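Local coordinates for protein levoglucosan dehydrogenase (Pseudarthrobacter phenanthrenivorans, PDB 6A3F) that catalyses the NAD+-dependent oxidation of levoglucosan to 3-dehydrolevoglucosan, as a homotetrameric member of the Gfo/Idh/MocA family, at residues B[85-94]-B[108-118]; B[384-392]-B[401-409]. All coordinates share one frame; numbering follows the deposited sequence.

Contact 1: B[85-94]-B[108-118]; sequences WRSIIDDPDI and EIAIAAAEAGK
W85 and I89 of the short helix 85-89 meet I109, A112 and A113 of helix 108-115, the two axes running in nearly the same direction, 25° apart and 10.0 Å from each other at closest approach. The W85 indole is gripped on both faces: I109 CG1 sits over the centre of its six-membered ring, 3.7 Å from the centroid in a CH-pi contact, while R86 CG of its own helix covers the other face toward the rim. Turning CG of W85 between backbone N and carbonyl carbon (chi1 66°) brings the ring to I109, and A112 CB and E108 OE1 touch its edge. One turn on, I89 lies over small residues: CG2 rests on A112 CB and A116 CB, and CD1 reaches A113 CB at 4.0 Å. Beyond A116, K118, following a Schellman motif at G117, extends to the loop after the first helix. Its chain is straight until chi4 (39°) turns the ammonium between two carbonyls, NZ lying 2.9 Å from D91 O and 2.9 Å from I94 O. I94 N and K118 NZ reach D91 O from opposite faces of its carbonyl plane, and K118 thereby ties the type I turn 91-94 to the end of helix 108-115. Outward, I89, I109 and K118 all touch strand 96-100, and I109 approaches the NADH-binding T101. Helix 85-89 belongs to the crossover between the two halves of the Rossmann sheet, from strand 80-82 to strand 96-100, and packs beside the next helix of the beta-alpha-beta succession.

Contact 2: B[384-392]-B[401-409]; sequences YQVALIDDA and SWVDVPQIS
Q385 binds the passing C-terminal chain with both ends of its side-chain amide: NE2 donates to P406 O at 2.9 Å and OE1 accepts from I408 N at 3.0 Å. Both bonds are nearly straight, 173° and 165° at the hydrogen, and each donor lies in the plane of the carbonyl it meets, which fixes the rotation of the amide. With CG anti to the backbone N (chi1 -176°) and a bend at chi2, the chain folds from the flank of the helix toward residues 406-408. A water also donates to OE1, at 2.9 Å. Toward the C-terminus I408 CD1 meets L388 CD1 (3.7 Å) and the Y384 ring. Earlier in the tail V405 packs CG1 on I389 CG1 (3.6 Å) and CG2 on A392 CB (4.0 Å), and V403 CG1 adds a second cover to A392. Farther out, V403 and V405 hydrogen-bond through their backbones to V228 and S226 of strand 225-233, and I389 leans on I215 of helix 206-221. The tail adds the short edge strand 403-404 to the mixed sheet, then follows helix 380-399 without regular strand structure, an arrangement consistent with the α/β substrate-binding domain of the Gfo/Idh/MocA family.

Contact 1 comes first in the sequence, and contact 2 is formed wholly from residues near the C-terminus. The two do not touch: their centres are 29 Å apart and their nearest atoms about 11 Å. Contact 1 lies on the six-stranded parallel sheet of the nucleotide-binding domain, whereas contact 2 joins helix 380-399 to the edge strand 403-404 of the mixed sheet. Helix 130-141 bridges them: A110, I111 and A114 of contact 1 pack on it, and so do Y384, A387 and I408 of contact 2. The late helix and the tail therefore touch both domains, with the side chain of Y384 about 11 Å from those of the NADH-binding H106 and K124.

Contact 1: B[85-94]-B[108-118]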
ATOM      1  N   TRP B  85      -1.237  44.675 -17.298  1.00 40.07           N
ATOM      2  CA  TRP B  85      -0.037  43.855 -17.349  1.00 36.00           C
ATOM      3  C   TRP B  85       1.040  44.509 -18.210  1.00 34.34           C
ATOM      4  O   TRP B  85       2.237  44.364 -17.922  1.00 32.15           O
ATOM      5  CB  TRP B  85      -0.387  42.428 -17.807  1.00 38.44           C
ATOM      6  CG  TRP B  85      -0.891  42.246 -19.214  1.00 34.38           C
ATOM      7  CD1 TRP B  85      -2.181  41.949 -19.549  1.00 35.40           C
ATOM      8  CD2 TRP B  85      -0.147  42.250 -20.452  1.00 33.97           C
ATOM      9  NE1 TRP B  85      -2.291  41.783 -20.901  1.00 37.77           N
ATOM     10  CE2 TRP B  85      -1.069  41.979 -21.487  1.00 36.30           C
ATOM     11  CE3 TRP B  85       1.199  42.439 -20.802  1.00 38.73           C
ATOM     12  CZ2 TRP B  85      -0.698  41.926 -22.832  1.00 38.57           C
ATOM     13  CZ3 TRP B  85       1.576  42.378 -22.127  1.00 39.64           C
ATOM     14  CH2 TRP B  85       0.629  42.141 -23.133  1.00 41.00           C
ATOM     15  N   ARG B  86       0.671  45.277 -19.245  1.00 35.65           N
ATOM     16  CA  ARG B  86       1.690  45.937 -20.076  1.00 38.82           C
ATOM     17  C   ARG B  86       2.575  46.844 -19.215  1.00 34.20           C
ATOM     18  O   ARG B  86       3.746  46.991 -19.526  1.00 38.47           O
ATOM     19  CB  ARG B  86       1.065  46.761 -21.216  1.00 44.47           C
ATOM     20  CG  ARG B  86       0.242  45.934 -22.201  1.00 49.63           C
ATOM     21  CD  ARG B  86       0.240  46.493 -23.612  1.00 57.21           C
ATOM     22  NE  ARG B  86       1.561  46.421 -24.243  1.00 58.93           N
ATOM     23  CZ  ARG B  86       1.949  45.477 -25.101  1.00 56.43           C
ATOM     24  NH1 ARG B  86       1.069  44.626 -25.601  1.00 56.05           N
ATOM     25  NH2 ARG B  86       3.222  45.372 -25.439  1.00 55.14           N
ATOM     26  N   SER B  87       2.028  47.434 -18.142  1.00 32.55           N
ATOM     27  CA  SER B  87       2.788  48.373 -17.286  1.00 36.59           C
ATOM     28  C   SER B  87       3.951  47.664 -16.585  1.00 35.28           C
ATOM     29  O   SER B  87       4.984  48.279 -16.235  1.00 38.53           O
ATOM     30  CB  SER B  87       1.902  49.041 -16.272  1.00 37.68           C
ATOM     31  OG  SER B  87       1.471  48.120 -15.286  1.00 41.80           O
ATOM     32  N   ILE B  88       3.754  46.368 -16.359  1.00 39.14           N
ATOM     33  CA  ILE B  88       4.797  45.533 -15.784  1.00 35.43           C
ATOM     34  C   ILE B  88       5.872  45.300 -16.845  1.00 30.44           C
ATOM     35  O   ILE B  88       7.052  45.489 -16.556  1.00 34.38           O
ATOM     36  CB  ILE B  88       4.233  44.197 -15.240  1.00 34.43           C
ATOM     37  CG1 ILE B  88       3.304  44.411 -14.048  1.00 33.46           C
ATOM     38  CG2 ILE B  88       5.389  43.288 -14.878  1.00 35.49           C
ATOM     39  CD1 ILE B  88       2.533  43.170 -13.592  1.00 35.23           C
ATOM     40  N   ILE B  89       5.456  44.865 -18.038  1.00 30.15           N
ATOM     41  CA  ILE B  89       6.362  44.599 -19.169  1.00 33.98           C
ATOM     42  C   ILE B  89       7.182  45.883 -19.443  1.00 36.83           C
ATOM     43  O   ILE B  89       8.371  45.796 -19.740  1.00 36.19           O
ATOM     44  CB  ILE B  89       5.564  44.140 -20.423  1.00 36.97           C
ATOM     45  CG1 ILE B  89       4.851  42.780 -20.296  1.00 42.45           C
ATOM     46  CG2 ILE B  89       6.420  44.194 -21.688  1.00 35.08           C
ATOM     47  CD1 ILE B  89       5.298  41.878 -19.168  1.00 39.64           C
ATOM     48  N   ASP B  90       6.585  47.076 -19.368  1.00 40.88           N
ATOM     49  CA  ASP B  90       7.329  48.352 -19.713  1.00 42.88           C
ATOM     50  C   ASP B  90       8.111  49.004 -18.554  1.00 43.95           C
ATOM     51  O   ASP B  90       8.689  50.091 -18.699  1.00 37.01           O
ATOM     52  CB  ASP B  90       6.381  49.396 -20.323  1.00 44.67           C
ATOM     53  CG  ASP B  90       5.729  48.900 -21.597  1.00 46.63           C
ATOM     54  OD1 ASP B  90       6.339  48.088 -22.292  1.00 49.95           O
ATOM     55  OD2 ASP B  90       4.583  49.270 -21.891  1.00 47.88           O
ATOM     56  N   ASP B  91       8.169  48.339 -17.405  1.00 34.69           N
ATOM     57  CA  ASP B  91       8.792  48.927 -16.233  1.00 32.54           C
ATOM     58  C   ASP B  91      10.187  48.421 -16.292  1.00 37.63           C
ATOM     59  O   ASP B  91      10.396  47.226 -16.151  1.00 35.48           O
ATOM     60  CB  ASP B  91       8.067  48.506 -14.962  1.00 35.76           C
ATOM     61  CG  ASP B  91       8.669  49.049 -13.689  1.00 34.40           C
ATOM     62  OD1 ASP B  91       9.840  49.480 -13.682  1.00 38.99           O
ATOM     63  OD2 ASP B  91       7.933  48.985 -12.657  1.00 37.77           O
ATOM     64  N   PRO B  92      11.158  49.329 -16.489  1.00 40.03           N
ATOM     65  CA  PRO B  92      12.486  48.805 -16.668  1.00 39.26           C
ATOM     66  C   PRO B  92      13.038  48.175 -15.383  1.00 36.07           C
ATOM     67  O   PRO B  92      14.034  47.489 -15.466  1.00 37.45           O
ATOM     68  CB  PRO B  92      13.315  50.020 -17.099  1.00 40.17           C
ATOM     69  CG  PRO B  92      12.683  51.143 -16.351  1.00 39.42           C
ATOM     70  CD  PRO B  92      11.201  50.808 -16.405  1.00 39.10           C
ATOM     71  N   ASP B  93      12.391  48.365 -14.239  1.00 35.54           N
ATOM     72  CA  ASP B  93      12.886  47.815 -12.972  1.00 37.61           C
ATOM     73  C   ASP B  93      12.298  46.468 -12.574  1.00 34.54           C
ATOM     74  O   ASP B  93      12.489  46.023 -11.424  1.00 33.65           O
ATOM     75  CB  ASP B  93      12.589  48.806 -11.838  1.00 41.04           C
ATOM     76  CG  ASP B  93      13.431  50.049 -11.966  1.00 45.30           C
ATOM     77  OD1 ASP B  93      14.638  49.924 -12.272  1.00 51.14           O
ATOM     78  OD2 ASP B  93      12.874  51.146 -11.813  1.00 57.70           O
ATOM     79  N   ILE B  94      11.470  45.916 -13.449  1.00 35.65           N
ATOM     80  CA  ILE B  94      11.032  44.523 -13.281  1.00 34.14           C
ATOM     81  C   ILE B  94      11.998  43.615 -14.038  1.00 32.45           C
ATOM     82  O   ILE B  94      12.263  43.841 -15.222  1.00 33.86           O
ATOM     83  CB  ILE B  94       9.585  44.363 -13.743  1.00 33.38           C
ATOM     84  CG1 ILE B  94       8.664  45.284 -12.940  1.00 33.76           C
ATOM     85  CG2 ILE B  94       9.147  42.897 -13.717  1.00 35.08           C
ATOM     86  CD1 ILE B  94       8.539  44.956 -11.490  1.00 35.04           C
ATOM     87  N   GLU B 108       0.861  36.493 -25.981  1.00 33.37           N
ATOM     88  CA  GLU B 108       0.979  37.950 -26.098  1.00 34.88           C
ATOM     89  C   GLU B 108       1.911  38.497 -25.024  1.00 35.89           C
ATOM     90  O   GLU B 108       2.751  39.355 -25.267  1.00 33.53           O
ATOM     91  CB  GLU B 108      -0.326  38.676 -25.804  1.00 38.50           C
ATOM     92  CG  GLU B 108      -1.390  38.463 -26.830  1.00 49.19           C
ATOM     93  CD  GLU B 108      -2.729  38.859 -26.243  1.00 55.10           C
ATOM     94  OE1 GLU B 108      -2.818  39.997 -25.665  1.00 54.53           O
ATOM     95  OE2 GLU B 108      -3.653  38.020 -26.320  1.00 52.92           O
ATOM     96  N   ILE B 109       1.681  37.997 -23.820  1.00 33.44           N
ATOM     97  CA  ILE B 109       2.387  38.461 -22.668  1.00 30.75           C
ATOM     98  C   ILE B 109       3.853  38.062 -22.770  1.00 30.62           C
ATOM     99  O   ILE B 109       4.700  38.897 -22.528  1.00 30.02           O
ATOM    100  CB  ILE B 109       1.726  37.958 -21.373  1.00 32.61           C
ATOM    101  CG1 ILE B 109       0.303  38.512 -21.281  1.00 35.07           C
ATOM    102  CG2 ILE B 109       2.558  38.315 -20.147  1.00 32.23           C
ATOM    103  CD1 ILE B 109      -0.481  38.004 -20.094  1.00 37.77           C
ATOM    104  N   ALA B 110       4.131  36.820 -23.135  1.00 28.79           N
ATOM    105  CA  ALA B 110       5.483  36.351 -23.123  1.00 30.54           C
ATOM    106  C   ALA B 110       6.300  37.049 -24.217  1.00 32.18           C
ATOM    107  O   ALA B 110       7.465  37.402 -23.996  1.00 28.12           O
ATOM    108  CB  ALA B 110       5.517  34.861 -23.335  1.00 25.72           C
ATOM    109  N   ILE B 111       5.694  37.219 -25.382  1.00 32.67           N
ATOM    110  CA  ILE B 111       6.439  37.804 -26.495  1.00 35.22           C
ATOM    111  C   ILE B 111       6.788  39.264 -26.160  1.00 32.54           C
ATOM    112  O   ILE B 111       7.903  39.672 -26.422  1.00 35.91           O
ATOM    113  CB  ILE B 111       5.667  37.637 -27.813  1.00 36.14           C
ATOM    114  CG1 ILE B 111       5.653  36.157 -28.218  1.00 34.90           C
ATOM    115  CG2 ILE B 111       6.251  38.535 -28.914  1.00 36.58           C
ATOM    116  CD1 ILE B 111       4.580  35.793 -29.202  1.00 37.36           C
ATOM    117  N   ALA B 112       5.849  39.988 -25.546  1.00 29.96           N
ATOM    118  CA  ALA B 112       6.063  41.352 -25.088  1.00 31.95           C
ATOM    119  C   ALA B 112       7.165  41.401 -24.019  1.00 34.64           C
ATOM    120  O   ALA B 112       8.080  42.263 -24.096  1.00 31.98           O
ATOM    121  CB  ALA B 112       4.763  41.952 -24.608  1.00 30.66           C
ATOM    122  N   ALA B 113       7.115  40.486 -23.038  1.00 31.32           N
ATOM    123  CA  ALA B 113       8.190  40.371 -22.033  1.00 30.70           C
ATOM    124  C   ALA B 113       9.544  40.014 -22.679  1.00 27.04           C
ATOM    125  O   ALA B 113      10.584  40.540 -22.293  1.00 30.16           O
ATOM    126  CB  ALA B 113       7.803  39.318 -21.012  1.00 31.96           C
ATOM    127  N   ALA B 114       9.569  39.078 -23.612  1.00 28.52           N
ATOM    128  CA  ALA B 114      10.823  38.732 -24.300  1.00 33.86           C
ATOM    129  C   ALA B 114      11.413  39.982 -24.992  1.00 34.05           C
ATOM    130  O   ALA B 114      12.607  40.242 -24.905  1.00 31.92           O
ATOM    131  CB  ALA B 114      10.586  37.632 -25.309  1.00 36.02           C
ATOM    132  N   GLU B 115      10.561  40.764 -25.617  1.00 33.71           N
ATOM    133  CA  GLU B 115      11.056  41.950 -26.385  1.00 35.95           C
ATOM    134  C   GLU B 115      11.528  43.025 -25.395  1.00 34.87           C
ATOM    135  O   GLU B 115      12.388  43.801 -25.723  1.00 39.96           O
ATOM    136  CB  GLU B 115       9.972  42.436 -27.359  1.00 35.81           C
ATOM    137  CG  GLU B 115       9.852  41.593 -28.621  1.00 38.65           C
ATOM    138  CD  GLU B 115       8.600  41.899 -29.434  1.00 46.07           C
ATOM    139  OE1 GLU B 115       7.856  42.829 -29.036  1.00 50.65           O
ATOM    140  OE2 GLU B 115       8.360  41.216 -30.463  1.00 41.57           O
ATOM    141  N   ALA B 116      10.988  43.072 -24.181  1.00 36.24           N
ATOM    142  CA  ALA B 116      11.456  43.991 -23.152  1.00 35.18           C
ATOM    143  C   ALA B 116      12.660  43.417 -22.382  1.00 34.26           C
ATOM    144  O   ALA B 116      13.099  44.031 -21.423  1.00 32.73           O
ATOM    145  CB  ALA B 116      10.325  44.329 -22.215  1.00 32.19           C
ATOM    146  N   GLY B 117      13.188  42.255 -22.746  1.00 33.66           N
ATOM    147  CA  GLY B 117      14.426  41.713 -22.113  1.00 36.56           C
ATOM    148  C   GLY B 117      14.186  41.137 -20.713  1.00 34.68           C
ATOM    149  O   GLY B 117      15.106  41.090 -19.887  1.00 36.21           O
ATOM    150  N   LYS B 118      12.976  40.674 -20.424  1.00 35.37           N
ATOM    151  CA  LYS B 118      12.661  40.154 -19.080  1.00 37.06           C
ATOM    152  C   LYS B 118      12.803  38.621 -19.056  1.00 33.56           C
ATOM    153  O   LYS B 118      12.564  37.946 -20.021  1.00 29.79           O
ATOM    154  CB  LYS B 118      11.279  40.671 -18.679  1.00 40.17           C
ATOM    155  CG  LYS B 118      11.324  42.146 -18.274  1.00 39.91           C
ATOM    156  CD  LYS B 118      10.002  42.846 -18.210  1.00 44.37           C
ATOM    157  CE  LYS B 118      10.058  44.173 -17.470  1.00 47.02           C
ATOM    158  NZ  LYS B 118      11.293  44.958 -17.739  1.00 43.90           N
TER

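Contact 2: B[384-392]-B[401-409]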
ATOM      1  N   TYR B 384       7.484  24.186 -26.188  1.00 23.41           N
ATOM      2  CA  TYR B 384       7.113  24.100 -27.578  1.00 24.36           C
ATOM      3  C   TYR B 384       7.148  22.646 -28.090  1.00 23.73           C
ATOM      4  O   TYR B 384       6.216  22.262 -28.790  1.00 23.06           O
ATOM      5  CB  TYR B 384       8.015  25.049 -28.375  1.00 25.29           C
ATOM      6  CG  TYR B 384       7.833  24.996 -29.873  1.00 27.17           C
ATOM      7  CD1 TYR B 384       6.579  24.840 -30.443  1.00 25.31           C
ATOM      8  CD2 TYR B 384       8.923  25.143 -30.724  1.00 29.94           C
ATOM      9  CE1 TYR B 384       6.410  24.786 -31.824  1.00 28.87           C
ATOM     10  CE2 TYR B 384       8.776  25.057 -32.105  1.00 31.05           C
ATOM     11  CZ  TYR B 384       7.511  24.915 -32.655  1.00 33.42           C
ATOM     12  OH  TYR B 384       7.383  24.854 -34.013  1.00 33.95           O
ATOM     13  N   GLN B 385       8.152  21.833 -27.693  1.00 22.31           N
ATOM     14  CA  GLN B 385       8.206  20.433 -28.077  1.00 23.72           C
ATOM     15  C   GLN B 385       6.965  19.696 -27.551  1.00 22.22           C
ATOM     16  O   GLN B 385       6.405  18.836 -28.231  1.00 23.51           O
ATOM     17  CB  GLN B 385       9.486  19.758 -27.568  1.00 24.88           C
ATOM     18  CG  GLN B 385       9.614  18.309 -28.042  1.00 24.80           C
ATOM     19  CD  GLN B 385       9.724  18.197 -29.549  1.00 26.00           C
ATOM     20  OE1 GLN B 385      10.783  18.459 -30.119  1.00 29.48           O
ATOM     21  NE2 GLN B 385       8.642  17.816 -30.205  1.00 26.97           N
ATOM     22  N   VAL B 386       6.527  20.012 -26.334  1.00 23.47           N
ATOM     23  CA  VAL B 386       5.318  19.406 -25.820  1.00 24.15           C
ATOM     24  C   VAL B 386       4.115  19.856 -26.665  1.00 23.23           C
ATOM     25  O   VAL B 386       3.233  19.031 -26.996  1.00 23.06           O
ATOM     26  CB  VAL B 386       5.140  19.723 -24.319  1.00 25.13           C
ATOM     27  CG1 VAL B 386       3.764  19.316 -23.806  1.00 24.99           C
ATOM     28  CG2 VAL B 386       6.247  19.050 -23.516  1.00 24.57           C
ATOM     29  N   ALA B 387       4.044  21.141 -26.992  1.00 24.78           N
ATOM     30  CA  ALA B 387       2.915  21.612 -27.850  1.00 26.80           C
ATOM     31  C   ALA B 387       2.884  20.860 -29.189  1.00 23.85           C
ATOM     32  O   ALA B 387       1.764  20.567 -29.709  1.00 27.25           O
ATOM     33  CB  ALA B 387       3.007  23.111 -28.047  1.00 26.77           C
ATOM     34  N   LEU B 388       4.065  20.536 -29.732  1.00 25.07           N
ATOM     35  CA  LEU B 388       4.189  19.794 -31.014  1.00 26.09           C
ATOM     36  C   LEU B 388       3.711  18.364 -30.795  1.00 27.49           C
ATOM     37  O   LEU B 388       3.020  17.804 -31.647  1.00 22.29           O
ATOM     38  CB  LEU B 388       5.626  19.795 -31.547  1.00 27.98           C
ATOM     39  CG  LEU B 388       6.149  21.124 -32.105  1.00 28.28           C
ATOM     40  CD1 LEU B 388       7.619  21.018 -32.452  1.00 27.78           C
ATOM     41  CD2 LEU B 388       5.345  21.570 -33.329  1.00 29.94           C
ATOM     42  N   ILE B 389       3.990  17.810 -29.601  1.00 24.53           N
ATOM     43  CA  ILE B 389       3.505  16.467 -29.298  1.00 24.69           C
ATOM     44  C   ILE B 389       1.992  16.493 -29.192  1.00 22.95           C
ATOM     45  O   ILE B 389       1.348  15.620 -29.733  1.00 26.09           O
ATOM     46  CB  ILE B 389       4.132  15.921 -28.008  1.00 24.31           C
ATOM     47  CG1 ILE B 389       5.604  15.564 -28.221  1.00 24.04           C
ATOM     48  CG2 ILE B 389       3.319  14.752 -27.514  1.00 24.17           C
ATOM     49  CD1 ILE B 389       6.404  15.540 -26.929  1.00 26.66           C
ATOM     50  N   ASP B 390       1.457  17.510 -28.511  1.00 23.48           N
ATOM     51  CA  ASP B 390      -0.004  17.660 -28.384  1.00 25.39           C
ATOM     52  C   ASP B 390      -0.672  17.766 -29.753  1.00 24.75           C
ATOM     53  O   ASP B 390      -1.712  17.148 -30.005  1.00 25.26           O
ATOM     54  CB  ASP B 390      -0.357  18.895 -27.577  1.00 23.62           C
ATOM     55  CG  ASP B 390      -0.180  18.717 -26.065  1.00 29.00           C
ATOM     56  OD1 ASP B 390       0.411  17.695 -25.658  1.00 28.76           O
ATOM     57  OD2 ASP B 390      -0.673  19.628 -25.307  1.00 28.56           O
ATOM     58  N   ASP B 391      -0.104  18.588 -30.628  1.00 25.35           N
ATOM     59  CA  ASP B 391      -0.722  18.731 -31.982  1.00 27.44           C
ATOM     60  C   ASP B 391      -0.735  17.392 -32.729  1.00 27.27           C
ATOM     61  O   ASP B 391      -1.718  17.082 -33.409  1.00 28.54           O
ATOM     62  CB  ASP B 391       0.029  19.764 -32.804  1.00 27.56           C
ATOM     63  CG  ASP B 391      -0.323  21.190 -32.391  1.00 32.40           C
ATOM     64  OD1 ASP B 391      -1.306  21.398 -31.650  1.00 39.16           O
ATOM     65  OD2 ASP B 391       0.372  22.067 -32.857  1.00 37.91           O
ATOM     66  N   ALA B 392       0.317  16.597 -32.565  1.00 23.82           N
ATOM     67  CA  ALA B 392       0.420  15.287 -33.182  1.00 25.20           C
ATOM     68  C   ALA B 392      -0.616  14.323 -32.605  1.00 24.50           C
ATOM     69  O   ALA B 392      -1.206  13.524 -33.324  1.00 25.09           O
ATOM     70  CB  ALA B 392       1.820  14.750 -33.069  1.00 28.05           C
ATOM     71  N   SER B 401      -4.520   7.313 -36.905  1.00 27.90           N
ATOM     72  CA  SER B 401      -3.334   6.742 -37.488  1.00 31.82           C
ATOM     73  C   SER B 401      -2.107   7.248 -36.732  1.00 30.44           C
ATOM     74  O   SER B 401      -2.208   8.289 -36.046  1.00 30.37           O
ATOM     75  CB  SER B 401      -3.283   7.086 -38.986  1.00 36.41           C
ATOM     76  OG  SER B 401      -3.041   8.470 -39.136  1.00 43.01           O
ATOM     77  N   TRP B 402      -0.957   6.559 -36.870  1.00 27.15           N
ATOM     78  CA  TRP B 402       0.299   7.075 -36.316  1.00 28.10           C
ATOM     79  C   TRP B 402       0.643   8.439 -36.914  1.00 32.01           C
ATOM     80  O   TRP B 402       0.470   8.644 -38.109  1.00 29.85           O
ATOM     81  CB  TRP B 402       1.464   6.095 -36.524  1.00 29.15           C
ATOM     82  CG  TRP B 402       1.395   4.899 -35.624  1.00 30.36           C
ATOM     83  CD1 TRP B 402       0.762   3.709 -35.856  1.00 30.69           C
ATOM     84  CD2 TRP B 402       1.923   4.820 -34.285  1.00 29.44           C
ATOM     85  NE1 TRP B 402       0.880   2.894 -34.760  1.00 29.55           N
ATOM     86  CE2 TRP B 402       1.603   3.535 -33.799  1.00 29.24           C
ATOM     87  CE3 TRP B 402       2.650   5.699 -33.473  1.00 28.02           C
ATOM     88  CZ2 TRP B 402       1.968   3.122 -32.518  1.00 30.34           C
ATOM     89  CZ3 TRP B 402       3.045   5.275 -32.225  1.00 28.66           C
ATOM     90  CH2 TRP B 402       2.697   4.009 -31.761  1.00 27.74           C
ATOM     91  N   VAL B 403       1.188   9.330 -36.098  1.00 28.13           N
ATOM     92  CA  VAL B 403       1.691  10.609 -36.572  1.00 26.78           C
ATOM     93  C   VAL B 403       3.076  10.831 -35.997  1.00 28.72           C
ATOM     94  O   VAL B 403       3.324  10.652 -34.795  1.00 26.65           O
ATOM     95  CB  VAL B 403       0.757  11.760 -36.192  1.00 24.79           C
ATOM     96  CG1 VAL B 403       1.345  13.137 -36.516  1.00 26.27           C
ATOM     97  CG2 VAL B 403      -0.616  11.552 -36.784  1.00 26.77           C
ATOM     98  N   ASP B 404       3.973  11.250 -36.876  1.00 28.50           N
ATOM     99  CA  ASP B 404       5.293  11.629 -36.455  1.00 29.32           C
ATOM    100  C   ASP B 404       5.347  12.960 -35.735  1.00 29.97           C
ATOM    101  O   ASP B 404       4.594  13.898 -36.015  1.00 26.30           O
ATOM    102  CB  ASP B 404       6.260  11.672 -37.646  1.00 32.28           C
ATOM    103  CG  ASP B 404       6.533  10.297 -38.269  1.00 31.85           C
ATOM    104  OD1 ASP B 404       6.370   9.179 -37.691  1.00 35.50           O
ATOM    105  OD2 ASP B 404       7.047  10.355 -39.397  1.00 37.67           O
ATOM    106  N   VAL B 405       6.232  13.047 -34.756  1.00 27.46           N
ATOM    107  CA  VAL B 405       6.376  14.270 -33.987  1.00 27.79           C
ATOM    108  C   VAL B 405       7.651  14.960 -34.454  1.00 28.44           C
ATOM    109  O   VAL B 405       8.720  14.434 -34.257  1.00 36.19           O
ATOM    110  CB  VAL B 405       6.426  14.034 -32.462  1.00 28.02           C
ATOM    111  CG1 VAL B 405       6.423  15.370 -31.734  1.00 27.33           C
ATOM    112  CG2 VAL B 405       5.287  13.158 -31.955  1.00 28.65           C
ATOM    113  N   PRO B 406       7.541  16.154 -35.036  1.00 32.33           N
ATOM    114  CA  PRO B 406       8.712  16.942 -35.367  1.00 34.98           C
ATOM    115  C   PRO B 406       9.520  17.241 -34.107  1.00 37.78           C
ATOM    116  O   PRO B 406       8.894  17.465 -33.069  1.00 35.87           O
ATOM    117  CB  PRO B 406       8.183  18.276 -35.912  1.00 36.52           C
ATOM    118  CG  PRO B 406       6.699  18.105 -36.056  1.00 35.33           C
ATOM    119  CD  PRO B 406       6.317  16.936 -35.179  1.00 33.85           C
ATOM    120  N   GLN B 407      10.851  17.287 -34.238  1.00 43.17           N
ATOM    121  CA  GLN B 407      11.757  17.314 -33.123  1.00 47.53           C
ATOM    122  C   GLN B 407      12.678  18.532 -33.209  1.00 50.54           C
ATOM    123  O   GLN B 407      13.508  18.589 -34.081  1.00 50.07           O
ATOM    124  CB  GLN B 407      12.612  16.040 -33.070  1.00 54.02           C
ATOM    125  CG  GLN B 407      13.197  15.802 -31.677  1.00 55.15           C
ATOM    126  CD  GLN B 407      14.326  14.800 -31.622  1.00 55.59           C
ATOM    127  OE1 GLN B 407      14.137  13.592 -31.803  1.00 45.09           O
ATOM    128  NE2 GLN B 407      15.518  15.290 -31.319  1.00 47.35           N
ATOM    129  N   ILE B 408      12.603  19.431 -32.234  1.00 46.86           N
ATOM    130  CA  ILE B 408      13.267  20.742 -32.311  1.00 51.63           C
ATOM    131  C   ILE B 408      14.790  20.626 -32.129  1.00 59.83           C
ATOM    132  O   ILE B 408      15.535  21.293 -32.867  1.00 65.83           O
ATOM    133  CB  ILE B 408      12.664  21.684 -31.254  1.00 44.82           C
ATOM    134  CG1 ILE B 408      11.175  21.888 -31.517  1.00 45.59           C
ATOM    135  CG2 ILE B 408      13.421  23.002 -31.170  1.00 47.53           C
ATOM    136  CD1 ILE B 408      10.406  22.239 -30.284  1.00 42.17           C
ATOM    137  N   SER B 409      15.243  19.825 -31.152  1.00 62.71           N
ATOM    138  CA  SER B 409      16.570  20.005 -30.505  1.00 70.42           C
ATOM    139  C   SER B 409      17.718  19.774 -31.499  1.00 76.85           C
ATOM    140  O   SER B 409      17.950  18.656 -31.948  1.00 78.59           O
ATOM    141  CB  SER B 409      16.708  19.112 -29.300  1.00 69.01           C
ATOM    142  OG  SER B 409      16.440  17.759 -29.644  1.00 71.23           O
TER
HETATM  143  O   HOH W   1      13.305  18.728 -28.705  1.00 34.77           O